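Local structure of TarM (Staphylococcus aureus subsp. aureus 21178, 4X7R) at residues M6-L11 with G17-M22; F23-E28 with Y245-V250; L11-G16 with K55-M60. The protein is a glycosyltransferase-family protein of the GT-B fold that binds uridine-5'-diphosphate and a sulfated glycan. The protein carries 1 engineered substitution. All blocks are in the same frame, centred on the assembly; numbering follows the deposited sequence.

Contact 1: M6-L11 with G17-M22; sequences MMVHEL and GMTSSM. With UDP (uridine-5'-diphosphate), chain E; SGN (2-deoxy-6-O-sulfo-2-(sulfoamino)-alpha-D-glucopyranose), chain C; SUS (2-deoxy-3,6-di-O-sulfo-2-(sulfoamino)-alpha-D-glucopyranose), chain B.
M22 reaches from the first turns of helix 17-31 to M6 on strand 3-7 and to V8 just beyond. Its CB and CG leave the helix with CG anti to the carbonyl carbon (chi1 -65°), which aims the chain at the strand. The sulfur comes next: M22 SD lies 3.7 Å from V8 CB, and the two side chains run at a slant to each other. A bend at the last torsion then turns the methyl back toward M6, where M22 CE comes 3.5 Å from M6 O and 3.7 Å from M6 CB. M6 returns the contact, its CE meeting the carbonyl O of M22 at 3.3 Å. One turn earlier, M18 CE touches V8 CG2 at 3.7 Å, while T19 CG2 packs against L11 CD2. No hydrogen bond joins the two segments; apolar side chains do the work.

The backbone N atoms that open the helix turn to ligands. G17 N gives UDP O2B a nearly straight bond of 2.8 Å, and the backbone N atoms of M18 and T19 bind sulfate oxygens of SGN. H9, on the loop, donates from ND1 to SUS O1S at 2.6 Å, with C4 of that sugar over one ring face. A strand, a glycine-containing loop and a helix whose N-terminus faces phosphate and sulfate are the opening of a Rossmann-like beta-alpha-beta unit, as in GT-B proteins.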
loop_
_atom_site.group_PDB
_atom_site.type_symbol
_atom_site.label_atom_id
_atom_site.label_comp_id
_atom_site.label_asym_id
_atom_site.label_seq_id
_atom_site.Cartn_x
_atom_site.Cartn_y
_atom_site.Cartn_z
ATOM N N MET A 6 -14.346 1.789 -0.643
ATOM C CA MET A 6 -13.285 1.069 0.042
ATOM C C MET A 6 -12.151 1.996 0.334
ATOM O O MET A 6 -11.526 2.513 -0.575
ATOM C CB MET A 6 -12.858 -0.160 -0.779
ATOM C CG MET A 6 -14.029 -1.000 -1.197
ATOM S SD MET A 6 -13.679 -2.532 -2.100
ATOM C CE MET A 6 -12.451 -2.025 -3.273
ATOM N N MET A 7 -11.909 2.219 1.611
ATOM C CA MET A 7 -10.994 3.216 2.122
ATOM C C MET A 7 -9.636 2.757 2.514
ATOM O O MET A 7 -9.461 1.744 3.208
ATOM C CB MET A 7 -11.660 3.972 3.262
ATOM C CG MET A 7 -12.889 4.728 2.807
ATOM S SD MET A 7 -14.024 4.916 4.193
ATOM C CE MET A 7 -12.926 5.521 5.396
ATOM N N VAL A 8 -8.662 3.501 2.035
ATOM C CA VAL A 8 -7.235 3.285 2.299
ATOM C C VAL A 8 -6.528 4.656 2.287
ATOM O O VAL A 8 -7.054 5.626 1.723
ATOM C CB VAL A 8 -6.649 2.266 1.273
ATOM C CG1 VAL A 8 -6.558 2.833 -0.157
ATOM C CG2 VAL A 8 -5.314 1.708 1.724
ATOM N N HIS A 9 -5.350 4.741 2.908
ATOM C CA HIS A 9 -4.572 5.967 2.927
ATOM C C HIS A 9 -4.319 6.508 1.509
ATOM O O HIS A 9 -4.691 7.647 1.217
ATOM C CB HIS A 9 -3.238 5.704 3.646
ATOM C CG HIS A 9 -2.267 6.827 3.529
ATOM N ND1 HIS A 9 -2.635 8.131 3.823
ATOM C CD2 HIS A 9 -0.956 6.804 3.192
ATOM C CE1 HIS A 9 -1.557 8.862 3.606
ATOM N NE2 HIS A 9 -0.517 8.110 3.240
ATOM N N GLU A 10 -3.696 5.692 0.639
ATOM C CA GLU A 10 -3.292 6.076 -0.719
ATOM C C GLU A 10 -3.232 4.879 -1.634
ATOM O O GLU A 10 -3.266 3.727 -1.174
ATOM C CB GLU A 10 -1.863 6.666 -0.680
ATOM C CG GLU A 10 -0.758 5.635 -0.422
ATOM C CD GLU A 10 0.670 6.125 -0.573
ATOM O OE1 GLU A 10 1.004 6.749 -1.605
ATOM O OE2 GLU A 10 1.480 5.806 0.321
ATOM N N LEU A 11 -3.083 5.160 -2.936
ATOM C CA LEU A 11 -2.833 4.188 -3.997
ATOM C C LEU A 11 -1.532 4.606 -4.654
ATOM O O LEU A 11 -1.287 5.795 -4.835
ATOM C CB LEU A 11 -3.948 4.150 -5.060
ATOM C CG LEU A 11 -5.299 3.538 -4.671
ATOM C CD1 LEU A 11 -6.230 3.543 -5.857
ATOM C CD2 LEU A 11 -5.145 2.107 -4.102
ATOM N N GLY A 17 0.087 -6.483 -0.725
ATOM C CA GLY A 17 -1.169 -7.219 -0.669
ATOM C C GLY A 17 -2.431 -6.476 -0.348
ATOM O O GLY A 17 -3.480 -6.863 -0.849
ATOM N N MET A 18 -2.378 -5.462 0.514
ATOM C CA MET A 18 -3.609 -4.764 0.889
ATOM C C MET A 18 -4.271 -4.099 -0.285
ATOM O O MET A 18 -5.473 -4.285 -0.461
ATOM C CB MET A 18 -3.413 -3.784 2.072
ATOM C CG MET A 18 -4.622 -2.836 2.313
ATOM S SD MET A 18 -4.520 -1.846 3.818
ATOM C CE MET A 18 -3.140 -0.744 3.400
ATOM N N THR A 19 -3.509 -3.339 -1.106
ATOM C CA THR A 19 -4.123 -2.674 -2.264
ATOM C C THR A 19 -4.403 -3.664 -3.355
ATOM O O THR A 19 -5.421 -3.549 -4.021
ATOM C CB THR A 19 -3.394 -1.396 -2.705
ATOM O OG1 THR A 19 -2.040 -1.719 -2.991
ATOM C CG2 THR A 19 -3.459 -0.291 -1.656
ATOM N N SER A 20 -3.533 -4.658 -3.503
ATOM C CA SER A 20 -3.720 -5.764 -4.442
ATOM C C SER A 20 -5.106 -6.430 -4.152
ATOM O O SER A 20 -5.894 -6.593 -5.059
ATOM C CB SER A 20 -2.590 -6.782 -4.272
ATOM O OG SER A 20 -2.663 -7.876 -5.167
ATOM N N SER A 21 -5.435 -6.717 -2.873
ATOM C CA SER A 21 -6.735 -7.318 -2.539
ATOM C C SER A 21 -7.900 -6.367 -2.788
ATOM O O SER A 21 -8.973 -6.820 -3.156
ATOM C CB SER A 21 -6.744 -7.838 -1.109
ATOM O OG SER A 21 -6.938 -6.814 -0.150
ATOM N N MET A 22 -7.699 -5.041 -2.586
ATOM C CA MET A 22 -8.740 -4.057 -2.846
ATOM C C MET A 22 -9.060 -4.009 -4.339
ATOM O O MET A 22 -10.231 -3.971 -4.705
ATOM C CB MET A 22 -8.309 -2.663 -2.357
ATOM C CG MET A 22 -8.147 -2.574 -0.862
ATOM S SD MET A 22 -7.628 -0.913 -0.348
ATOM C CE MET A 22 -9.182 -0.024 -0.583
HETATM N N1 UDP E . 3.792 -7.885 -5.262
HETATM C C2 UDP E . 4.028 -7.635 -6.602
HETATM N N3 UDP E . 5.346 -7.429 -6.933
HETATM C C4 UDP E . 6.428 -7.425 -6.080
HETATM C C5 UDP E . 6.104 -7.642 -4.694
HETATM C C6 UDP E . 4.825 -7.863 -4.334
HETATM O O2 UDP E . 3.137 -7.595 -7.440
HETATM O O4 UDP E . 7.572 -7.266 -6.546
HETATM C "C1'" UDP E . 2.415 -8.304 -4.897
HETATM C "C2'" UDP E . 2.201 -9.815 -4.901
HETATM O "O2'" UDP E . 1.878 -10.279 -6.201
HETATM C "C3'" UDP E . 1.020 -9.955 -3.938
HETATM C "C4'" UDP E . 1.256 -8.827 -2.939
HETATM O "O4'" UDP E . 2.136 -7.874 -3.582
HETATM O "O3'" UDP E . -0.282 -9.906 -4.523
HETATM C "C5'" UDP E . 1.838 -9.263 -1.619
HETATM O "O5'" UDP E . 0.771 -9.912 -0.892
HETATM P PA UDP E . 0.923 -10.654 0.523
HETATM O O1A UDP E . -0.426 -10.901 1.079
HETATM O O2A UDP E . 1.683 -11.972 0.305
HETATM O O3A UDP E . 1.746 -9.726 1.474
HETATM P PB UDP E . 1.592 -8.187 1.903
HETATM O O1B UDP E . 0.132 -7.833 2.013
HETATM O O2B UDP E . 2.262 -7.277 0.868
HETATM O O3B UDP E . 2.232 -7.995 3.264
HETATM C C1 SGN C . 1.635 0.204 5.477
HETATM C C2 SGN C . 3.015 -0.499 5.318
HETATM C C3 SGN C . 3.603 -0.303 3.887
HETATM C C4 SGN C . 2.563 -0.592 2.785
HETATM C C5 SGN C . 1.216 0.113 3.080
HETATM C C6 SGN C . 0.160 -0.235 2.035
HETATM N N2 SGN C . 3.950 -0.014 6.345
HETATM O O3 SGN C . 4.731 -1.179 3.685
HETATM O O4 SGN C . 3.060 -0.173 1.498
HETATM O O5 SGN C . 0.718 -0.226 4.424
HETATM O O6 SGN C . -0.014 -1.650 2.032
HETATM S S1 SGN C . 4.165 -1.182 7.607
HETATM O O1S SGN C . 4.844 -2.430 7.036
HETATM O O2S SGN C . 2.809 -1.570 8.225
HETATM O O3S SGN C . 5.051 -0.526 8.676
HETATM S S2 SGN C . 0.213 -2.459 0.762
HETATM O O4S SGN C . 0.196 -3.938 1.177
HETATM O O5S SGN C . 1.543 -2.136 0.087
HETATM O O6S SGN C . -0.945 -2.121 -0.176
HETATM N N2 SUS B . -3.454 9.667 7.549
HETATM C C1 SUS B . -1.054 10.040 7.958
HETATM S S1 SUS B . -4.045 10.665 6.221
HETATM C C2 SUS B . -2.091 9.197 7.238
HETATM S S2 SUS B . 3.257 7.497 5.522
HETATM C C3 SUS B . -1.913 7.708 7.610
HETATM O O3 SUS B . -2.822 6.882 6.852
HETATM S S3 SUS B . -3.929 6.138 7.596
HETATM C C4 SUS B . -0.472 7.217 7.415
HETATM O O4 SUS B . -0.424 5.939 8.017
HETATM C C5 SUS B . 0.538 8.205 8.100
HETATM O O5 SUS B . 0.280 9.564 7.637
HETATM C C6 SUS B . 1.998 7.958 7.726
HETATM O O6 SUS B . 2.095 8.067 6.317
HETATM O O1S SUS B . -4.243 9.786 4.989
HETATM O O2S SUS B . -5.354 11.280 6.695
HETATM O O3S SUS B . -3.037 11.764 5.890
HETATM O O4S SUS B . 2.897 7.580 4.035
HETATM O O5S SUS B . 4.510 8.321 5.830
HETATM O O6S SUS B . 3.488 6.031 5.906
HETATM O O7S SUS B . -3.257 5.279 8.649
HETATM O O8S SUS B . -4.730 5.240 6.652
HETATM O O9S SUS B . -4.872 7.129 8.271
#

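Contact 2: F23-E28 with Y245-V250; sequences FNRSKE and YGVIHV. With 3YW ((2S)-2,3-dihydroxypropyl 2-acetamido-2-deoxy-alpha-D-glucopyranoside), chain F.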
loop_
_atom_site.group_PDB
_atom_site.type_symbol
_atom_site.label_atom_id
_atom_site.label_comp_id
_atom_site.label_asym_id
_atom_site.label_seq_id
_atom_site.Cartn_x
_atom_site.Cartn_y
_atom_site.Cartn_z
ATOM N N PHE A 23 -8.019 -4.030 -5.198
ATOM C CA PHE A 23 -8.160 -4.014 -6.662
ATOM C C PHE A 23 -8.916 -5.250 -7.181
ATOM O O PHE A 23 -9.758 -5.140 -8.090
ATOM C CB PHE A 23 -6.772 -3.948 -7.336
ATOM C CG PHE A 23 -5.975 -2.669 -7.181
ATOM C CD1 PHE A 23 -6.611 -1.430 -7.134
ATOM C CD2 PHE A 23 -4.581 -2.699 -7.127
ATOM C CE1 PHE A 23 -5.872 -0.250 -7.002
ATOM C CE2 PHE A 23 -3.845 -1.518 -7.002
ATOM C CZ PHE A 23 -4.497 -0.301 -6.945
ATOM N N ASN A 24 -8.584 -6.437 -6.626
ATOM C CA ASN A 24 -9.231 -7.673 -7.030
ATOM C C ASN A 24 -10.655 -7.719 -6.484
ATOM O O ASN A 24 -11.548 -8.162 -7.202
ATOM C CB ASN A 24 -8.425 -8.916 -6.606
ATOM C CG ASN A 24 -8.918 -10.156 -7.307
ATOM O OD1 ASN A 24 -9.148 -10.141 -8.512
ATOM N ND2 ASN A 24 -9.099 -11.252 -6.582
ATOM N N ARG A 25 -10.876 -7.220 -5.250
ATOM C CA ARG A 25 -12.216 -7.144 -4.651
ATOM C C ARG A 25 -13.103 -6.231 -5.481
ATOM O O ARG A 25 -14.278 -6.520 -5.661
ATOM C CB ARG A 25 -12.149 -6.619 -3.204
ATOM C CG ARG A 25 -13.425 -6.958 -2.408
ATOM C CD ARG A 25 -13.553 -6.250 -1.081
ATOM N NE ARG A 25 -12.385 -6.473 -0.225
ATOM C CZ ARG A 25 -11.802 -5.522 0.492
ATOM N NH1 ARG A 25 -12.259 -4.280 0.451
ATOM N NH2 ARG A 25 -10.742 -5.801 1.237
ATOM N N SER A 26 -12.544 -5.103 -5.971
ATOM C CA SER A 26 -13.311 -4.160 -6.795
ATOM C C SER A 26 -13.748 -4.849 -8.071
ATOM O O SER A 26 -14.925 -4.767 -8.451
ATOM C CB SER A 26 -12.477 -2.925 -7.117
ATOM O OG SER A 26 -13.257 -2.107 -7.961
ATOM N N LYS A 27 -12.821 -5.569 -8.721
ATOM C CA LYS A 27 -13.135 -6.320 -9.951
ATOM C C LYS A 27 -14.284 -7.320 -9.703
ATOM O O LYS A 27 -15.213 -7.385 -10.496
ATOM C CB LYS A 27 -11.891 -7.056 -10.484
ATOM C CG LYS A 27 -12.201 -7.864 -11.751
ATOM C CD LYS A 27 -11.265 -9.001 -11.984
ATOM C CE LYS A 27 -11.922 -10.333 -11.726
ATOM N NZ LYS A 27 -11.003 -11.254 -10.992
ATOM N N GLU A 28 -14.238 -8.048 -8.576
ATOM C CA GLU A 28 -15.277 -9.040 -8.240
ATOM C C GLU A 28 -16.642 -8.412 -7.964
ATOM O O GLU A 28 -17.634 -8.929 -8.458
ATOM C CB GLU A 28 -14.818 -9.980 -7.116
ATOM C CG GLU A 28 -13.672 -10.895 -7.533
ATOM C CD GLU A 28 -13.902 -11.822 -8.721
ATOM O OE1 GLU A 28 -15.071 -12.027 -9.125
ATOM O OE2 GLU A 28 -12.898 -12.357 -9.245
ATOM N N TYR A 245 -17.992 -1.294 7.494
ATOM C CA TYR A 245 -17.214 -2.522 7.708
ATOM C C TYR A 245 -15.770 -2.176 7.801
ATOM O O TYR A 245 -15.309 -1.267 7.116
ATOM C CB TYR A 245 -17.387 -3.547 6.550
ATOM C CG TYR A 245 -18.808 -4.032 6.387
ATOM C CD1 TYR A 245 -19.299 -5.080 7.161
ATOM C CD2 TYR A 245 -19.688 -3.390 5.524
ATOM C CE1 TYR A 245 -20.629 -5.486 7.065
ATOM C CE2 TYR A 245 -21.014 -3.807 5.399
ATOM C CZ TYR A 245 -21.482 -4.845 6.183
ATOM O OH TYR A 245 -22.794 -5.223 6.113
ATOM N N GLY A 246 -15.059 -2.923 8.626
ATOM C CA GLY A 246 -13.614 -2.780 8.773
ATOM C C GLY A 246 -13.017 -4.100 8.343
ATOM O O GLY A 246 -13.529 -5.146 8.750
ATOM N N VAL A 247 -11.987 -4.080 7.456
ATOM C CA VAL A 247 -11.294 -5.318 7.076
ATOM C C VAL A 247 -9.913 -5.280 7.738
ATOM O O VAL A 247 -9.144 -4.353 7.478
ATOM C CB VAL A 247 -11.179 -5.585 5.537
ATOM C CG1 VAL A 247 -10.297 -6.812 5.253
ATOM C CG2 VAL A 247 -12.551 -5.751 4.874
ATOM N N ILE A 248 -9.613 -6.268 8.594
ATOM C CA ILE A 248 -8.301 -6.408 9.239
ATOM C C ILE A 248 -7.440 -7.306 8.319
ATOM O O ILE A 248 -7.820 -8.424 7.983
ATOM C CB ILE A 248 -8.427 -6.843 10.713
ATOM C CG1 ILE A 248 -8.923 -5.594 11.535
ATOM C CG2 ILE A 248 -7.078 -7.364 11.245
ATOM C CD1 ILE A 248 -9.313 -5.780 12.887
ATOM N N HIS A 249 -6.359 -6.745 7.800
ATOM C CA HIS A 249 -5.522 -7.439 6.818
ATOM C C HIS A 249 -4.315 -8.148 7.448
ATOM O O HIS A 249 -3.626 -8.909 6.769
ATOM C CB HIS A 249 -5.038 -6.440 5.749
ATOM C CG HIS A 249 -6.112 -6.002 4.818
ATOM N ND1 HIS A 249 -6.370 -6.693 3.650
ATOM C CD2 HIS A 249 -6.973 -4.964 4.915
ATOM C CE1 HIS A 249 -7.366 -6.048 3.064
ATOM N NE2 HIS A 249 -7.764 -5.005 3.794
ATOM N N VAL A 250 -4.074 -7.920 8.718
ATOM C CA VAL A 250 -2.850 -8.410 9.382
ATOM C C VAL A 250 -3.136 -9.203 10.661
ATOM O O VAL A 250 -4.231 -9.143 11.211
ATOM C CB VAL A 250 -1.905 -7.199 9.707
ATOM C CG1 VAL A 250 -1.526 -6.397 8.449
ATOM C CG2 VAL A 250 -2.552 -6.256 10.729
HETATM O O3A 3YW F . -0.418 -3.100 6.948
HETATM C C4A 3YW F . -1.363 -5.334 4.091
HETATM C C5A 3YW F . -0.521 -4.736 5.191
HETATM O O5 3YW F . -3.067 -7.829 3.514
HETATM C C6A 3YW F . -1.273 -3.694 5.983
HETATM C C5 3YW F . -3.005 -8.914 2.578
HETATM C C6 3YW F . -4.278 -8.855 1.768
HETATM C C4 3YW F . -2.802 -10.214 3.354
HETATM O O6 3YW F . -5.434 -8.966 2.584
HETATM C C3 3YW F . -1.426 -10.168 4.011
HETATM O O4 3YW F . -2.853 -11.327 2.468
HETATM O O3 3YW F . -1.171 -11.342 4.782
HETATM O O7 3YW F . -0.001 -9.164 7.341
HETATM C C7 3YW F . 0.689 -8.895 6.363
HETATM C C8 3YW F . 2.181 -8.779 6.450
HETATM N N2 3YW F . 0.158 -8.697 5.155
HETATM C C2 3YW F . -1.250 -8.908 4.860
HETATM C C1 3YW F . -1.892 -7.628 4.293
HETATM O O1 3YW F . -1.010 -6.680 3.763
HETATM O O2 3YW F . 0.647 -4.153 4.612
#
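R25 and H249 come from opposite directions and meet edge to edge: R25 NH2 lies 3.8 Å from H249 CE1, and the guanidinium and imidazole planes are 28° apart. V247 lies against a face of each. Its CG2 sits over one face of the guanidinium, 4.1 Å from R25 NH2, and its CG1 rests against one face of the H249 ring, toward the rim. These van der Waals approaches are the closest part of the contact. Around them the two segments stand well apart; even the nearest pair of CA atoms, those of R25 and V247, is 11.9 Å apart, and R25 spans the gap with CG anti to its own N (chi1 -161°) and a bend further out at chi3. The far side of the helix looks elsewhere: there K27 NZ and E28 OE2 form a salt bridge of 2.8 Å, on partly exposed residues.

Toward the ligand, H249 ND1 shares a hydrogen bond of 2.7 Å with O6 of 3YW, which lies at the ring edge, and V250 CG1 approaches O7 of the same ligand at 3.3 Å. D226 ties the two polar residues together, since its OD1 forms a salt bridge with R25 NH2 and a hydrogen bond with H249 NE2. This shared carboxylate would hold the imidazole against rotation, consistent with ND1 being presented to O6.

Contact 3: L11-G16 with K55-M60; sequences LDVNKG and KKQGKM. With SGN (2-deoxy-6-O-sulfo-2-(sulfoamino)-alpha-D-glucopyranose), chain C; UDP (uridine-5'-diphosphate), chain E.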
loop_
_atom_site.group_PDB
_atom_site.type_symbol
_atom_site.label_atom_id
_atom_site.label_comp_id
_atom_site.label_asym_id
_atom_site.label_seq_id
_atom_site.Cartn_x
_atom_site.Cartn_y
_atom_site.Cartn_z
ATOM N N LEU A 11 -3.083 5.160 -2.936
ATOM C CA LEU A 11 -2.833 4.188 -3.997
ATOM C C LEU A 11 -1.532 4.606 -4.654
ATOM O O LEU A 11 -1.287 5.795 -4.835
ATOM C CB LEU A 11 -3.948 4.150 -5.060
ATOM C CG LEU A 11 -5.299 3.538 -4.671
ATOM C CD1 LEU A 11 -6.230 3.543 -5.857
ATOM C CD2 LEU A 11 -5.145 2.107 -4.102
ATOM N N ASP A 12 -0.690 3.638 -4.973
ATOM C CA ASP A 12 0.574 3.837 -5.658
ATOM C C ASP A 12 0.961 2.584 -6.439
ATOM O O ASP A 12 0.363 1.524 -6.228
ATOM C CB ASP A 12 1.703 4.314 -4.709
ATOM C CG ASP A 12 2.626 5.318 -5.393
ATOM O OD1 ASP A 12 2.586 5.413 -6.639
ATOM O OD2 ASP A 12 3.367 6.021 -4.684
ATOM N N VAL A 13 1.958 2.709 -7.331
ATOM C CA VAL A 13 2.439 1.663 -8.248
ATOM C C VAL A 13 3.327 0.547 -7.682
ATOM O O VAL A 13 3.486 -0.482 -8.356
ATOM C CB VAL A 13 3.037 2.243 -9.554
ATOM C CG1 VAL A 13 1.989 3.018 -10.340
ATOM C CG2 VAL A 13 4.266 3.104 -9.268
ATOM N N ASN A 14 3.991 0.729 -6.550
ATOM C CA ASN A 14 4.819 -0.435 -6.179
ATOM C C ASN A 14 4.425 -0.995 -4.812
ATOM O O ASN A 14 5.271 -1.152 -3.935
ATOM C CB ASN A 14 6.338 -0.140 -6.339
ATOM C CG ASN A 14 6.946 -0.194 -7.752
ATOM O OD1 ASN A 14 8.169 -0.057 -7.910
ATOM N ND2 ASN A 14 6.153 -0.396 -8.816
ATOM N N LYS A 15 3.115 -1.269 -4.631
ATOM C CA LYS A 15 2.547 -1.726 -3.357
ATOM C C LYS A 15 2.375 -3.252 -3.215
ATOM O O LYS A 15 2.585 -4.007 -4.165
ATOM C CB LYS A 15 1.233 -0.966 -3.035
ATOM C CG LYS A 15 1.378 0.557 -2.904
ATOM C CD LYS A 15 1.932 0.970 -1.549
ATOM C CE LYS A 15 2.444 2.387 -1.518
ATOM N NZ LYS A 15 3.716 2.533 -2.283
ATOM N N GLY A 16 1.999 -3.669 -2.007
ATOM C CA GLY A 16 1.798 -5.053 -1.614
ATOM C C GLY A 16 0.360 -5.527 -1.612
ATOM O O GLY A 16 -0.476 -5.052 -2.391
ATOM N N LYS A 55 -3.740 1.083 -14.036
ATOM C CA LYS A 55 -4.711 0.509 -14.975
ATOM C C LYS A 55 -4.023 -0.125 -16.185
ATOM O O LYS A 55 -4.404 -1.223 -16.577
ATOM C CB LYS A 55 -5.777 1.528 -15.382
ATOM C CG LYS A 55 -6.691 1.872 -14.226
ATOM C CD LYS A 55 -7.896 2.693 -14.629
ATOM C CE LYS A 55 -8.674 2.972 -13.368
ATOM N NZ LYS A 55 -10.045 3.448 -13.644
ATOM N N LYS A 56 -2.977 0.539 -16.730
ATOM C CA LYS A 56 -2.185 0.062 -17.870
ATOM C C LYS A 56 -1.510 -1.266 -17.531
ATOM O O LYS A 56 -1.515 -2.181 -18.355
ATOM C CB LYS A 56 -1.148 1.128 -18.288
ATOM C CG LYS A 56 -0.259 0.725 -19.456
ATOM C CD LYS A 56 0.237 1.927 -20.262
ATOM C CE LYS A 56 -0.046 1.848 -21.756
ATOM N NZ LYS A 56 0.562 0.653 -22.403
ATOM N N GLN A 57 -0.986 -1.386 -16.294
ATOM C CA GLN A 57 -0.327 -2.593 -15.767
ATOM C C GLN A 57 -1.316 -3.756 -15.540
ATOM O O GLN A 57 -0.886 -4.895 -15.324
ATOM C CB GLN A 57 0.361 -2.261 -14.431
ATOM C CG GLN A 57 1.649 -1.441 -14.548
ATOM C CD GLN A 57 2.147 -0.919 -13.215
ATOM O OE1 GLN A 57 1.680 -1.316 -12.139
ATOM N NE2 GLN A 57 3.125 -0.022 -13.259
ATOM N N GLY A 58 -2.614 -3.450 -15.536
ATOM C CA GLY A 58 -3.667 -4.425 -15.268
ATOM C C GLY A 58 -3.849 -4.750 -13.787
ATOM O O GLY A 58 -4.550 -5.711 -13.458
ATOM N N LYS A 59 -3.227 -3.954 -12.875
ATOM C CA LYS A 59 -3.360 -4.131 -11.418
ATOM C C LYS A 59 -4.742 -3.638 -11.000
ATOM O O LYS A 59 -5.504 -4.348 -10.345
ATOM C CB LYS A 59 -2.290 -3.340 -10.641
ATOM C CG LYS A 59 -0.894 -3.932 -10.734
ATOM C CD LYS A 59 -0.206 -3.982 -9.378
ATOM C CE LYS A 59 0.986 -4.914 -9.444
ATOM N NZ LYS A 59 1.670 -5.028 -8.140
ATOM N N MET A 60 -5.056 -2.417 -11.402
ATOM C CA MET A 60 -6.328 -1.784 -11.103
ATOM C C MET A 60 -7.265 -1.986 -12.288
ATOM O O MET A 60 -6.899 -1.646 -13.417
ATOM C CB MET A 60 -6.089 -0.285 -10.862
ATOM C CG MET A 60 -7.316 0.484 -10.458
ATOM S SD MET A 60 -6.773 2.114 -9.946
ATOM C CE MET A 60 -8.269 2.788 -9.329
HETATM C C1 SGN C . 1.635 0.204 5.477
HETATM C C2 SGN C . 3.015 -0.499 5.318
HETATM C C3 SGN C . 3.603 -0.303 3.887
HETATM C C4 SGN C . 2.563 -0.592 2.785
HETATM C C5 SGN C . 1.216 0.113 3.080
HETATM C C6 SGN C . 0.160 -0.235 2.035
HETATM N N2 SGN C . 3.950 -0.014 6.345
HETATM O O3 SGN C . 4.731 -1.179 3.685
HETATM O O4 SGN C . 3.060 -0.173 1.498
HETATM O O5 SGN C . 0.718 -0.226 4.424
HETATM O O6 SGN C . -0.014 -1.650 2.032
HETATM S S1 SGN C . 4.165 -1.182 7.607
HETATM O O1S SGN C . 4.844 -2.430 7.036
HETATM O O2S SGN C . 2.809 -1.570 8.225
HETATM O O3S SGN C . 5.051 -0.526 8.676
HETATM S S2 SGN C . 0.213 -2.459 0.762
HETATM O O4S SGN C . 0.196 -3.938 1.177
HETATM O O5S SGN C . 1.543 -2.136 0.087
HETATM O O6S SGN C . -0.945 -2.121 -0.176
HETATM N N1 UDP E . 3.792 -7.885 -5.262
HETATM C C2 UDP E . 4.028 -7.635 -6.602
HETATM N N3 UDP E . 5.346 -7.429 -6.933
HETATM C C4 UDP E . 6.428 -7.425 -6.080
HETATM C C5 UDP E . 6.104 -7.642 -4.694
HETATM C C6 UDP E . 4.825 -7.863 -4.334
HETATM O O2 UDP E . 3.137 -7.595 -7.440
HETATM O O4 UDP E . 7.572 -7.266 -6.546
HETATM C "C1'" UDP E . 2.415 -8.304 -4.897
HETATM C "C2'" UDP E . 2.201 -9.815 -4.901
HETATM O "O2'" UDP E . 1.878 -10.279 -6.201
HETATM C "C3'" UDP E . 1.020 -9.955 -3.938
HETATM C "C4'" UDP E . 1.256 -8.827 -2.939
HETATM O "O4'" UDP E . 2.136 -7.874 -3.582
HETATM O "O3'" UDP E . -0.282 -9.906 -4.523
HETATM C "C5'" UDP E . 1.838 -9.263 -1.619
HETATM O "O5'" UDP E . 0.771 -9.912 -0.892
HETATM P PA UDP E . 0.923 -10.654 0.523
HETATM O O1A UDP E . -0.426 -10.901 1.079
HETATM O O2A UDP E . 1.683 -11.972 0.305
HETATM O O3A UDP E . 1.746 -9.726 1.474
HETATM P PB UDP E . 1.592 -8.187 1.903
HETATM O O1B UDP E . 0.132 -7.833 2.013
HETATM O O2B UDP E . 2.262 -7.277 0.868
HETATM O O3B UDP E . 2.232 -7.995 3.264
#
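L11, at the start of the loop joining strand 3-7 to helix 17-31 in the Rossmann-like N-terminal part of this GT-B protein, touches M60. L11 CD1 and M60 CE are 4.1 Å apart, their side chains crossing at about a right angle. M60 gets there by a fully extended chain, with CG anti to the backbone N (chi1 -177°). Nearer the surface V13 CB faces Q57 NE2 at 4.3 Å, a loose approach; the OE1 of Q57 is buried here with no partner in the model.

K59 passes alongside the loop and hydrogen-bonds through NZ to UDP O2 at 3.0 Å. The hydroxyl of Y382 bonds to both K59 NZ and K15 O, linking the two segments from outside. On the loop, G16 N, at the N-cap of the helix, donates to SGN O5S at 2.6 Å, and the CB of K15 lies beside the same sulfate oxygen.

Further out, G58, with positive phi, closes helix 47-56 in a Schellman motif. Two short-range bonds lie within the loop: V13 N to D12 OD1, and N14 ND2 to V13 O, 2.7 Å with an N-H...O angle of 172°, ND2 standing well out of the carbonyl plane.

Helix 17-31 runs through contacts 1 and 2, its first turns used by the one and the next by the other, with centres about 7 Å apart. Both reach the same parallel seven-stranded sheet, contact 1 at strand 3-7 and contact 2 at strand 243-247. Contact 3 takes the loop just before the helix; it shares L11 with contact 1, whose centre is about 10 Å away, while that of contact 2 is about 15 Å away. Along the chain contact 1 closes before contact 2 opens, and contact 3 crosses both. F23 joins the groups, touching L11, K59 and M60. UDP, the sulfated glycan and 3YW all touch the N-terminal end of this helix, 3YW also reaching H249 and V250.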